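PDB 2BQX: inorganic pyrophosphatase from Helicobacter pylori, which catalyses the magnesium-dependent hydrolysis of inorganic pyrophosphate to two phosphate ions and works as a homohexamer. Local coordinates for residues K28-K33 with M39-L44; Y54-N59 with G65-A70; G46-P51 with F137-D142; L73-F78 with P114-V119. All coordinates share one frame; numbering follows the deposited sequence.

Contact 1: K28-K33 with M39-L44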
loop_
_atom_site.group_PDB
_atom_site.type_symbol
_atom_site.label_atom_id
_atom_site.label_comp_id
_atom_site.label_asym_id
_atom_site.label_seq_id
_atom_site.Cartn_x
_atom_site.Cartn_y
_atom_site.Cartn_z
ATOM N N LYS A 28 2.603 -1.696 17.268
ATOM C CA LYS A 28 3.206 -0.741 18.190
ATOM C C LYS A 28 4.667 -1.114 18.423
ATOM O O LYS A 28 4.961 -2.234 18.843
ATOM C CB LYS A 28 2.468 -0.760 19.530
ATOM C CG LYS A 28 3.093 0.119 20.606
ATOM C CD LYS A 28 2.333 -0.017 21.918
ATOM C CE LYS A 28 2.882 0.911 22.996
ATOM N NZ LYS A 28 4.264 0.547 23.397
ATOM N N TYR A 29 5.578 -0.187 18.138
ATOM C CA TYR A 29 7.000 -0.425 18.374
ATOM C C TYR A 29 7.350 0.323 19.653
ATOM O O TYR A 29 6.575 1.159 20.128
ATOM C CB TYR A 29 7.863 0.127 17.226
ATOM C CG TYR A 29 7.702 -0.609 15.919
ATOM C CD1 TYR A 29 8.448 -1.757 15.643
ATOM C CD2 TYR A 29 6.772 -0.183 14.973
ATOM C CE1 TYR A 29 8.269 -2.464 14.458
ATOM C CE2 TYR A 29 6.584 -0.883 13.786
ATOM C CZ TYR A 29 7.334 -2.024 13.535
ATOM O OH TYR A 29 7.134 -2.747 12.378
ATOM N N GLU A 30 8.512 0.014 20.215
ATOM C CA GLU A 30 8.966 0.682 21.426
ATOM C C GLU A 30 10.482 0.784 21.407
ATOM O O GLU A 30 11.180 -0.224 21.379
ATOM C CB GLU A 30 8.504 -0.082 22.666
ATOM C CG GLU A 30 9.025 0.488 23.973
ATOM C CD GLU A 30 8.334 -0.115 25.183
ATOM O OE1 GLU A 30 7.176 0.267 25.461
ATOM O OE2 GLU A 30 8.949 -0.977 25.842
ATOM N N LEU A 31 10.983 2.014 21.423
ATOM C CA LEU A 31 12.417 2.254 21.389
ATOM C C LEU A 31 13.082 1.918 22.718
ATOM O O LEU A 31 12.612 2.323 23.781
ATOM C CB LEU A 31 12.695 3.716 21.034
ATOM C CG LEU A 31 14.150 4.070 20.724
ATOM C CD1 LEU A 31 14.549 3.427 19.408
ATOM C CD2 LEU A 31 14.306 5.586 20.642
ATOM N N ASP A 32 14.174 1.166 22.644
ATOM C CA ASP A 32 14.940 0.769 23.821
ATOM C C ASP A 32 15.958 1.879 24.102
ATOM O O ASP A 32 16.775 2.201 23.241
ATOM C CB ASP A 32 15.675 -0.543 23.536
ATOM C CG ASP A 32 16.433 -1.065 24.740
ATOM O OD1 ASP A 32 17.428 -1.791 24.540
ATOM O OD2 ASP A 32 16.025 -0.760 25.881
ATOM N N LYS A 33 15.907 2.463 25.297
ATOM C CA LYS A 33 16.824 3.543 25.660
ATOM C C LYS A 33 18.165 3.054 26.208
ATOM O O LYS A 33 18.493 3.278 27.375
ATOM C CB LYS A 33 16.173 4.476 26.686
ATOM C CG LYS A 33 15.752 3.792 27.985
ATOM C CD LYS A 33 15.421 4.811 29.071
ATOM C CE LYS A 33 16.657 5.628 29.449
ATOM N NZ LYS A 33 16.346 6.739 30.401
ATOM N N MET A 39 12.030 -1.952 19.197
ATOM C CA MET A 39 11.436 -3.242 19.532
ATOM C C MET A 39 9.978 -3.375 19.118
ATOM O O MET A 39 9.196 -2.434 19.257
ATOM C CB MET A 39 11.517 -3.483 21.044
ATOM C CG MET A 39 12.861 -3.200 21.678
ATOM S SD MET A 39 14.132 -4.357 21.182
ATOM C CE MET A 39 13.481 -5.865 21.859
ATOM N N VAL A 40 9.621 -4.547 18.605
ATOM C CA VAL A 40 8.238 -4.812 18.238
ATOM C C VAL A 40 7.598 -5.074 19.591
ATOM O O VAL A 40 7.971 -6.022 20.282
ATOM C CB VAL A 40 8.109 -6.071 17.371
ATOM C CG1 VAL A 40 6.636 -6.362 17.108
ATOM C CG2 VAL A 40 8.858 -5.875 16.057
ATOM N N ASP A 41 6.640 -4.240 19.976
ATOM C CA ASP A 41 6.016 -4.384 21.287
ATOM C C ASP A 41 4.650 -5.058 21.269
ATOM O O ASP A 41 4.356 -5.913 22.107
ATOM C CB ASP A 41 5.905 -3.002 21.940
ATOM C CG ASP A 41 5.496 -3.071 23.399
ATOM O OD1 ASP A 41 4.605 -2.294 23.788
ATOM O OD2 ASP A 41 6.066 -3.885 24.157
ATOM N N ARG A 42 3.808 -4.690 20.313
ATOM C CA ARG A 42 2.484 -5.284 20.273
ATOM C C ARG A 42 1.802 -5.142 18.929
ATOM O O ARG A 42 2.007 -4.163 18.220
ATOM C CB ARG A 42 1.614 -4.622 21.348
ATOM C CG ARG A 42 0.146 -5.013 21.336
ATOM C CD ARG A 42 -0.040 -6.441 21.814
ATOM N NE ARG A 42 0.771 -6.712 22.997
ATOM C CZ ARG A 42 0.710 -6.015 24.126
ATOM N NH1 ARG A 42 1.497 -6.338 25.146
ATOM N NH2 ARG A 42 -0.140 -4.998 24.239
ATOM N N VAL A 43 1.010 -6.147 18.579
ATOM C CA VAL A 43 0.223 -6.105 17.361
ATOM C C VAL A 43 -1.190 -6.060 17.912
ATOM O O VAL A 43 -1.596 -6.947 18.668
ATOM C CB VAL A 43 0.396 -7.365 16.489
ATOM C CG1 VAL A 43 -0.492 -7.252 15.257
ATOM C CG2 VAL A 43 1.853 -7.515 16.053
ATOM N N LEU A 44 -1.928 -5.015 17.562
ATOM C CA LEU A 44 -3.297 -4.848 18.053
ATOM C C LEU A 44 -4.108 -6.136 17.922
ATOM O O LEU A 44 -4.063 -6.806 16.893
ATOM C CB LEU A 44 -3.990 -3.716 17.288
ATOM C CG LEU A 44 -3.407 -2.308 17.455
ATOM C CD1 LEU A 44 -4.192 -1.333 16.599
ATOM C CD2 LEU A 44 -3.475 -1.888 18.928
#

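Contact 2: Y54-N59 with G65-A70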
loop_
_atom_site.group_PDB
_atom_site.type_symbol
_atom_site.label_atom_id
_atom_site.label_comp_id
_atom_site.label_asym_id
_atom_site.label_seq_id
_atom_site.Cartn_x
_atom_site.Cartn_y
_atom_site.Cartn_z
ATOM N N TYR A 54 2.340 8.146 16.729
ATOM C CA TYR A 54 2.463 8.084 18.179
ATOM C C TYR A 54 3.912 7.962 18.634
ATOM O O TYR A 54 4.684 7.208 18.048
ATOM C CB TYR A 54 1.666 6.871 18.654
ATOM C CG TYR A 54 1.578 6.691 20.143
ATOM C CD1 TYR A 54 2.658 6.204 20.886
ATOM C CD2 TYR A 54 0.399 6.994 20.815
ATOM C CE1 TYR A 54 2.553 6.028 22.269
ATOM C CE2 TYR A 54 0.285 6.822 22.181
ATOM C CZ TYR A 54 1.359 6.342 22.903
ATOM O OH TYR A 54 1.214 6.186 24.258
ATOM N N GLY A 55 4.276 8.687 19.688
ATOM C CA GLY A 55 5.641 8.608 20.173
ATOM C C GLY A 55 5.822 9.173 21.569
ATOM O O GLY A 55 4.866 9.277 22.336
ATOM N N PHE A 56 7.051 9.541 21.903
ATOM C CA PHE A 56 7.325 10.097 23.224
ATOM C C PHE A 56 8.274 11.282 23.127
ATOM O O PHE A 56 8.959 11.464 22.119
ATOM C CB PHE A 56 7.930 9.019 24.132
ATOM C CG PHE A 56 9.326 8.608 23.744
ATOM C CD1 PHE A 56 10.429 9.355 24.161
ATOM C CD2 PHE A 56 9.536 7.494 22.933
ATOM C CE1 PHE A 56 11.715 9.000 23.776
ATOM C CE2 PHE A 56 10.819 7.132 22.541
ATOM C CZ PHE A 56 11.914 7.886 22.963
ATOM N N VAL A 57 8.311 12.085 24.186
ATOM C CA VAL A 57 9.195 13.242 24.230
ATOM C C VAL A 57 10.403 12.863 25.070
ATOM O O VAL A 57 10.274 12.558 26.253
ATOM C CB VAL A 57 8.511 14.457 24.882
ATOM C CG1 VAL A 57 9.418 15.668 24.765
ATOM C CG2 VAL A 57 7.164 14.719 24.231
ATOM N N PRO A 58 11.599 12.868 24.463
ATOM C CA PRO A 58 12.840 12.520 25.159
ATOM C C PRO A 58 13.116 13.392 26.377
ATOM O O PRO A 58 12.687 14.544 26.445
ATOM C CB PRO A 58 13.910 12.725 24.089
ATOM C CG PRO A 58 13.178 12.486 22.820
ATOM C CD PRO A 58 11.870 13.191 23.052
ATOM N N ASN A 59 13.839 12.828 27.333
ATOM C CA ASN A 59 14.222 13.555 28.539
ATOM C C ASN A 59 13.053 14.128 29.319
ATOM O O ASN A 59 13.092 15.273 29.769
ATOM C CB ASN A 59 15.193 14.674 28.168
ATOM C CG ASN A 59 16.371 14.167 27.373
ATOM O OD1 ASN A 59 17.052 13.230 27.788
ATOM N ND2 ASN A 59 16.620 14.780 26.219
ATOM N N GLY A 65 6.186 6.803 34.847
ATOM C CA GLY A 65 7.618 6.590 34.956
ATOM C C GLY A 65 8.348 6.520 33.629
ATOM O O GLY A 65 9.568 6.382 33.595
ATOM N N ASP A 66 7.607 6.599 32.531
ATOM C CA ASP A 66 8.217 6.568 31.207
ATOM C C ASP A 66 8.074 7.950 30.577
ATOM O O ASP A 66 7.272 8.769 31.032
ATOM C CB ASP A 66 7.532 5.511 30.331
ATOM C CG ASP A 66 7.888 4.087 30.738
ATOM O OD1 ASP A 66 7.218 3.149 30.263
ATOM O OD2 ASP A 66 8.843 3.900 31.521
ATOM N N PRO A 67 8.862 8.241 29.533
ATOM C CA PRO A 67 8.753 9.555 28.895
ATOM C C PRO A 67 7.288 9.850 28.559
ATOM O O PRO A 67 6.519 8.930 28.293
ATOM C CB PRO A 67 9.632 9.405 27.656
ATOM C CG PRO A 67 10.711 8.464 28.136
ATOM C CD PRO A 67 9.914 7.424 28.898
ATOM N N VAL A 68 6.900 11.121 28.586
ATOM C CA VAL A 68 5.517 11.495 28.294
ATOM C C VAL A 68 5.173 11.168 26.836
ATOM O O VAL A 68 5.979 11.405 25.936
ATOM C CB VAL A 68 5.283 13.003 28.582
ATOM C CG1 VAL A 68 6.188 13.858 27.708
ATOM C CG2 VAL A 68 3.822 13.358 28.361
ATOM N N ASP A 69 3.984 10.610 26.614
ATOM C CA ASP A 69 3.545 10.218 25.268
ATOM C C ASP A 69 2.927 11.373 24.496
ATOM O O ASP A 69 2.363 12.295 25.079
ATOM C CB ASP A 69 2.499 9.098 25.330
ATOM C CG ASP A 69 3.034 7.818 25.925
ATOM O OD1 ASP A 69 4.155 7.405 25.551
ATOM O OD2 ASP A 69 2.312 7.219 26.748
ATOM N N ALA A 70 3.011 11.303 23.175
ATOM C CA ALA A 70 2.438 12.338 22.337
ATOM C C ALA A 70 1.888 11.741 21.054
ATOM O O ALA A 70 2.484 10.835 20.478
ATOM C CB ALA A 70 3.485 13.381 22.004
#

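Contact 3: G46-P51 with F137-D142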
loop_
_atom_site.group_PDB
_atom_site.type_symbol
_atom_site.label_atom_id
_atom_site.label_comp_id
_atom_site.label_asym_id
_atom_site.label_seq_id
_atom_site.Cartn_x
_atom_site.Cartn_y
_atom_site.Cartn_z
ATOM N N GLY A 46 -7.380 -6.268 18.006
ATOM C CA GLY A 46 -8.570 -6.002 17.228
ATOM C C GLY A 46 -8.315 -5.472 15.837
ATOM O O GLY A 46 -7.177 -5.175 15.461
ATOM N N ALA A 47 -9.397 -5.357 15.073
ATOM C CA ALA A 47 -9.340 -4.858 13.703
ATOM C C ALA A 47 -9.322 -3.339 13.780
ATOM O O ALA A 47 -10.292 -2.675 13.424
ATOM C CB ALA A 47 -10.565 -5.341 12.935
ATOM N N GLN A 48 -8.204 -2.802 14.253
ATOM C CA GLN A 48 -8.052 -1.366 14.420
ATOM C C GLN A 48 -6.707 -0.875 13.910
ATOM O O GLN A 48 -5.851 -1.667 13.535
ATOM C CB GLN A 48 -8.194 -1.006 15.902
ATOM C CG GLN A 48 -9.589 -1.241 16.465
ATOM C CD GLN A 48 -9.623 -1.175 17.981
ATOM O OE1 GLN A 48 -9.243 -2.127 18.669
ATOM N NE2 GLN A 48 -10.071 -0.045 18.510
ATOM N N ASN A 49 -6.536 0.440 13.892
ATOM C CA ASN A 49 -5.288 1.029 13.446
ATOM C C ASN A 49 -5.111 2.361 14.146
ATOM O O ASN A 49 -6.091 3.061 14.403
ATOM C CB ASN A 49 -5.289 1.200 11.925
ATOM C CG ASN A 49 -6.664 1.518 11.366
ATOM O OD1 ASN A 49 -7.516 0.633 11.202
ATOM N ND2 ASN A 49 -6.889 2.789 11.070
ATOM N N TYR A 50 -3.871 2.707 14.479
ATOM C CA TYR A 50 -3.624 3.966 15.174
ATOM C C TYR A 50 -4.103 5.165 14.372
ATOM O O TYR A 50 -3.730 5.347 13.216
ATOM C CB TYR A 50 -2.141 4.104 15.527
ATOM C CG TYR A 50 -1.772 3.344 16.773
ATOM C CD1 TYR A 50 -1.581 1.965 16.747
ATOM C CD2 TYR A 50 -1.646 4.005 17.995
ATOM C CE1 TYR A 50 -1.269 1.264 17.912
ATOM C CE2 TYR A 50 -1.341 3.315 19.159
ATOM C CZ TYR A 50 -1.151 1.948 19.112
ATOM O OH TYR A 50 -0.838 1.269 20.270
ATOM N N PRO A 51 -4.951 6.001 14.986
ATOM C CA PRO A 51 -5.510 7.192 14.341
ATOM C C PRO A 51 -4.541 8.350 14.140
ATOM O O PRO A 51 -4.904 9.382 13.573
ATOM C CB PRO A 51 -6.673 7.555 15.254
ATOM C CG PRO A 51 -6.139 7.205 16.599
ATOM C CD PRO A 51 -5.467 5.860 16.362
ATOM N N PHE A 137 -8.722 4.715 21.850
ATOM C CA PHE A 137 -8.122 4.391 23.141
ATOM C C PHE A 137 -9.126 3.700 24.048
ATOM O O PHE A 137 -8.766 2.846 24.862
ATOM C CB PHE A 137 -7.570 5.665 23.785
ATOM C CG PHE A 137 -6.293 6.139 23.155
ATOM C CD1 PHE A 137 -5.103 5.448 23.371
ATOM C CD2 PHE A 137 -6.285 7.242 22.308
ATOM C CE1 PHE A 137 -3.922 5.843 22.747
ATOM C CE2 PHE A 137 -5.110 7.645 21.679
ATOM C CZ PHE A 137 -3.923 6.942 21.900
ATOM N N GLU A 138 -10.394 4.049 23.884
ATOM C CA GLU A 138 -11.441 3.450 24.695
ATOM C C GLU A 138 -11.655 1.967 24.374
ATOM O O GLU A 138 -12.122 1.212 25.225
ATOM C CB GLU A 138 -12.751 4.207 24.482
ATOM C CG GLU A 138 -13.734 4.074 25.620
ATOM C CD GLU A 138 -13.924 5.387 26.360
ATOM O OE1 GLU A 138 -14.550 6.316 25.785
ATOM O OE2 GLU A 138 -13.440 5.497 27.507
ATOM N N THR A 139 -11.291 1.540 23.166
ATOM C CA THR A 139 -11.523 0.149 22.770
ATOM C C THR A 139 -10.349 -0.710 22.301
ATOM O O THR A 139 -10.476 -1.931 22.241
ATOM C CB THR A 139 -12.560 0.086 21.633
ATOM O OG1 THR A 139 -12.024 0.723 20.462
ATOM C CG2 THR A 139 -13.846 0.778 22.039
ATOM N N TYR A 140 -9.217 -0.097 21.978
ATOM C CA TYR A 140 -8.088 -0.856 21.448
ATOM C C TYR A 140 -7.480 -1.905 22.373
ATOM O O TYR A 140 -6.728 -2.773 21.923
ATOM C CB TYR A 140 -7.014 0.106 20.921
ATOM C CG TYR A 140 -6.021 0.639 21.932
ATOM C CD1 TYR A 140 -6.441 1.264 23.105
ATOM C CD2 TYR A 140 -4.650 0.577 21.673
ATOM C CE1 TYR A 140 -5.515 1.821 23.992
ATOM C CE2 TYR A 140 -3.720 1.130 22.550
ATOM C CZ TYR A 140 -4.162 1.750 23.705
ATOM O OH TYR A 140 -3.249 2.315 24.564
ATOM N N LYS A 141 -7.807 -1.838 23.658
ATOM C CA LYS A 141 -7.301 -2.822 24.606
ATOM C C LYS A 141 -8.424 -3.706 25.130
ATOM O O LYS A 141 -8.216 -4.488 26.056
ATOM C CB LYS A 141 -6.583 -2.141 25.775
ATOM C CG LYS A 141 -5.194 -1.651 25.433
ATOM C CD LYS A 141 -4.493 -1.105 26.657
ATOM C CE LYS A 141 -3.066 -0.726 26.337
ATOM N NZ LYS A 141 -2.352 -0.250 27.558
ATOM N N ASP A 142 -9.610 -3.595 24.538
ATOM C CA ASP A 142 -10.742 -4.416 24.976
ATOM C C ASP A 142 -10.382 -5.896 25.014
ATOM O O ASP A 142 -10.623 -6.571 26.012
ATOM C CB ASP A 142 -11.959 -4.259 24.049
ATOM C CG ASP A 142 -12.698 -2.936 24.229
ATOM O OD1 ASP A 142 -12.519 -2.264 25.272
ATOM O OD2 ASP A 142 -13.481 -2.584 23.316
HETATM O O HOH W 1 -7.270 -3.736 19.435
#

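Contact 4: L73-F78 with P114-V119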
loop_
_atom_site.group_PDB
_atom_site.type_symbol
_atom_site.label_atom_id
_atom_site.label_comp_id
_atom_site.label_asym_id
_atom_site.label_seq_id
_atom_site.Cartn_x
_atom_site.Cartn_y
_atom_site.Cartn_z
ATOM N N LEU A 73 -0.733 14.366 15.125
ATOM C CA LEU A 73 -1.763 14.322 14.094
ATOM C C LEU A 73 -1.226 14.860 12.777
ATOM O O LEU A 73 -0.557 15.889 12.733
ATOM C CB LEU A 73 -2.988 15.122 14.542
ATOM C CG LEU A 73 -3.914 14.407 15.535
ATOM C CD1 LEU A 73 -3.153 14.012 16.787
ATOM C CD2 LEU A 73 -5.078 15.318 15.880
ATOM N N SER A 74 -1.524 14.155 11.696
ATOM C CA SER A 74 -1.026 14.545 10.390
ATOM C C SER A 74 -1.804 13.770 9.356
ATOM O O SER A 74 -2.454 12.781 9.681
ATOM C CB SER A 74 0.462 14.179 10.275
ATOM O OG SER A 74 0.917 14.314 8.940
ATOM N N ASP A 75 -1.755 14.216 8.108
ATOM C CA ASP A 75 -2.440 13.472 7.069
ATOM C C ASP A 75 -1.531 12.347 6.608
ATOM O O ASP A 75 -1.993 11.396 5.978
ATOM C CB ASP A 75 -2.790 14.362 5.881
ATOM C CG ASP A 75 -3.861 15.378 6.216
ATOM O OD1 ASP A 75 -4.712 15.082 7.081
ATOM O OD2 ASP A 75 -3.854 16.460 5.603
ATOM N N VAL A 76 -0.238 12.453 6.916
ATOM C CA VAL A 76 0.713 11.419 6.513
ATOM C C VAL A 76 1.241 10.601 7.686
ATOM O O VAL A 76 1.161 11.025 8.834
ATOM C CB VAL A 76 1.928 12.011 5.749
ATOM C CG1 VAL A 76 1.451 12.803 4.547
ATOM C CG2 VAL A 76 2.776 12.868 6.673
ATOM N N ALA A 77 1.763 9.419 7.374
ATOM C CA ALA A 77 2.320 8.512 8.374
ATOM C C ALA A 77 3.850 8.621 8.402
ATOM O O ALA A 77 4.506 8.447 7.374
ATOM C CB ALA A 77 1.908 7.070 8.039
ATOM N N PHE A 78 4.408 8.917 9.575
ATOM C CA PHE A 78 5.850 9.033 9.739
ATOM C C PHE A 78 6.416 7.669 10.131
ATOM O O PHE A 78 5.791 6.921 10.887
ATOM C CB PHE A 78 6.189 10.065 10.831
ATOM C CG PHE A 78 5.663 11.447 10.545
ATOM C CD1 PHE A 78 5.913 12.058 9.317
ATOM C CD2 PHE A 78 4.893 12.123 11.484
ATOM C CE1 PHE A 78 5.401 13.322 9.028
ATOM C CE2 PHE A 78 4.374 13.390 11.206
ATOM C CZ PHE A 78 4.628 13.984 9.973
ATOM N N PRO A 114 2.675 22.518 6.930
ATOM C CA PRO A 114 1.700 23.529 7.347
ATOM C C PRO A 114 0.244 23.163 7.078
ATOM O O PRO A 114 -0.649 23.990 7.260
ATOM C CB PRO A 114 2.134 24.757 6.555
ATOM C CG PRO A 114 2.551 24.144 5.249
ATOM C CD PRO A 114 3.364 22.937 5.695
ATOM N N THR A 115 0.005 21.924 6.659
ATOM C CA THR A 115 -1.348 21.472 6.346
ATOM C C THR A 115 -2.385 21.895 7.382
ATOM O O THR A 115 -3.442 22.414 7.027
ATOM C CB THR A 115 -1.404 19.937 6.186
ATOM O OG1 THR A 115 -0.586 19.542 5.079
ATOM C CG2 THR A 115 -2.829 19.475 5.927
ATOM N N HIS A 116 -2.091 21.677 8.660
ATOM C CA HIS A 116 -3.031 22.054 9.710
ATOM C C HIS A 116 -2.551 23.235 10.549
ATOM O O HIS A 116 -2.775 23.289 11.757
ATOM C CB HIS A 116 -3.322 20.849 10.611
ATOM C CG HIS A 116 -3.993 19.718 9.897
ATOM N ND1 HIS A 116 -3.314 18.593 9.479
ATOM C CD2 HIS A 116 -5.275 19.559 9.489
ATOM C CE1 HIS A 116 -4.149 17.791 8.842
ATOM N NE2 HIS A 116 -5.344 18.354 8.834
ATOM N N SER A 117 -1.900 24.191 9.896
ATOM C CA SER A 117 -1.400 25.368 10.590
ATOM C C SER A 117 -2.542 26.151 11.241
ATOM O O SER A 117 -2.316 26.920 12.174
ATOM C CB SER A 117 -0.646 26.273 9.614
ATOM O OG SER A 117 -1.501 26.721 8.578
ATOM N N TYR A 118 -3.765 25.951 10.753
ATOM C CA TYR A 118 -4.933 26.650 11.292
ATOM C C TYR A 118 -5.350 26.137 12.664
ATOM O O TYR A 118 -6.117 26.792 13.372
ATOM C CB TYR A 118 -6.129 26.535 10.337
ATOM C CG TYR A 118 -6.633 25.124 10.126
ATOM C CD1 TYR A 118 -6.074 24.300 9.149
ATOM C CD2 TYR A 118 -7.657 24.604 10.917
ATOM C CE1 TYR A 118 -6.522 22.994 8.965
ATOM C CE2 TYR A 118 -8.110 23.302 10.743
ATOM C CZ TYR A 118 -7.539 22.501 9.765
ATOM O OH TYR A 118 -7.980 21.207 9.591
ATOM N N VAL A 119 -4.864 24.957 13.030
ATOM C CA VAL A 119 -5.191 24.376 14.327
ATOM C C VAL A 119 -4.285 24.996 15.383
ATOM O O VAL A 119 -3.096 24.694 15.438
ATOM C CB VAL A 119 -4.997 22.849 14.320
ATOM C CG1 VAL A 119 -5.346 22.278 15.693
ATOM C CG2 VAL A 119 -5.891 22.218 13.252
HETATM O O HOH W 2 -0.491 18.117 10.155
#

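Contact 1: K28-K33 with M39-L44
Lys28 and Arg42 pair across an antiparallel beta hairpin whose two strands, 27-31 and 38-43, carry a classic bulge: Asp41 and Arg42 together face Lys28. The bulge shows in the backbone bonds. Lys28 O accepts two amides, Asp41 N at 2.9 Å and Arg42 N at 3.1 Å, while Lys28 N donates to Arg42 O at 2.7 Å. Beyond the bulge Glu30 and Met39 form a second hydrogen-bonded pair, Glu30 N lying 2.7 Å from Met39 O.

The apolar contact is on the other face of the hairpin, where Tyr29 and Val40 lie side by side and ring atom CE1 of Tyr29 rests 3.8 Å from Val40 CG2. The hydroxyl of Tyr29 leaves the contact and bonds Gln79 N of a second subunit.

The charged groups gather on the face of Lys28, Glu30 and Arg42. Arg42 turns away, to Glu144 and to Lys111 O of the second subunit; Lys28 and Arg42 are both predicted to bind substrate. The Lys28 chain runs straight, then bends at its last torsion (-66°), which brings NZ within range of two acids, 3.6 Å from Glu30 OE1 in a longer salt bridge. The ammonium probably offsets the repulsion of the neighbouring carboxylates. Lys28 NZ reaches Asp41 OD1 at 2.9 Å, on its anti side and 34° out of the carboxylate plane.

Contact 2: Y54-N59 with G65-A70
Gly55 and Ala70 form an antiparallel hydrogen-bonded pair, N to O both ways at 2.9 Å, and the next pair, Phe56 with Asp69, is non-hydrogen-bonded with CA atoms 4.3 Å apart. These are neighbouring strands, 53-56 and 69-72, of the curled mixed sheet at the core of the pyrophosphatase fold. Val57 N extends the pairing by a bond to Val68 O (3.0 Å).

Val57 and Val68 lie alongside each other, pointing the same way; CG1 of Val68 touches both CB and CG2 of Val57, each at 3.7 Å. A chi1 of 61° turns that branch toward Val57. On the face that carries Phe56 and Asp69, the Phe56 ring meets Pro67 obliquely, CD1 coming 3.6 Å from Pro67 CB, and Val18 and Glu20 of strand 14-21 also touch the Phe56 side chain.

Tyr54 and Asp69 bring the site into the contact: the first is predicted to bind substrate, the second to bind magnesium at two sites. With CG opposite the backbone N (chi1 -175°), the tyrosine brings its hydroxyl end obliquely to the carboxylate, the ring and carboxylate planes 43° apart. Lys103 NZ serves both groups, in a salt bridge to Asp69 OD2 and a hydrogen bond to Tyr54 OH, and probably helps position them. Tyr54 OH stands 2.9 Å from Asp69 OD2.

Contact 3: G46-P51 with F137-D142
The C-terminal part of helix 127-139, with the type I turn Thr139 to Asp142, meets the loop 46-51 beside the predicted substrate site, to which Tyr140 belongs. Gln48 reaches across with its amide. Its NE2 donates to Thr139 OG1 at 2.9 Å, but the bond is weak, bent to 119° at the hydrogen; Thr139 OG1 is also bonded to His135 O one helical turn earlier. The amide oxygen lies over the start of the turn, Gln48 OE1 coming 3.3 Å from Tyr140 CA.

A water ties the loop to the turn: it accepts from Gly46 N at 2.9 Å and lies within hydrogen-bonding distance of Gln48 OE1 and Tyr140 O, each 2.7 Å away. Within the loop Ala47 centres an inverse gamma turn between Gly46 and Gln48, which both hold the water.

Two tyrosines complete the contact. Tyr50 and Tyr140 cross obliquely, the hydroxyl of Tyr50 coming to the ring edge of Tyr140, where OH is 3.7 Å from CE2. A chi1 of 85° turns the CE2 edge of Tyr140 toward Tyr50, and Phe136 of the helix meets both rings. On one face of the Tyr140 ring lies Lys141 CG, 3.7 Å above the plane and offset toward the rim.

Contact 4: L73-F78 with P114-V119
The imidazole of His116 meets Asp75 at its edge: OD1 of Asp75 lies near the ring plane, 3.3 Å from His116 CE1, and the carboxylate is turned 72° from the ring. A water is at the same ring's edge, 2.9 Å from ND1 of His116, and makes a weak, long bond to Leu73 O; Tyr118 CZ also lies at that edge. On one face of the imidazole sits Thr115 CG2, 3.6 Å above the plane and offset toward the rim.

That methyl also lies against the acid, Thr115 CG2 standing 3.2 Å from Asp75 OD2. With OG1 at chi1 -63°, CG2 falls anti to the backbone N, while OG1 bonds Asp113 OD1. Both segments contain turns: Ser74 OG accepts from Val76 N in an ST turn, and two type I turns, Pro114 to Ser117 and His116 to Val119, overlap.

The contact joins the loop after strand 69-72 to the loop after strand 99-108, at the surface and away from the annotated sites; a neighbouring subunit packs on Thr115 through His128. With the carboxylate facing CE1, no direct hydrogen bond crosses the contact, and the acid would probably favour a positive imidazole.

Overall arrangement
Along the chain, contact 1 closes first; contact 3 then opens at 46-51 and closes only at 137-142, so that contacts 2 and 4 both fall within its span. The hairpin of contact 1 flanks the mixed sheet to which both strands of contact 2 belong; the centres of contacts 1 and 2 are 13 Å apart, with Leu31 packed on Phe56. Contact 3 touches both: Leu44 rests on Tyr50 and Tyr140, Lys28 on Tyr50, and Phe137 meets Tyr54. These three contacts place the predicted substrate residues Lys28, Arg42, Tyr54 and Tyr140 in one region with Asp69, a predicted magnesium ligand. Contact 4 stands apart, its centre 20 to 24 Å from the others, among loops facing neighbouring subunits.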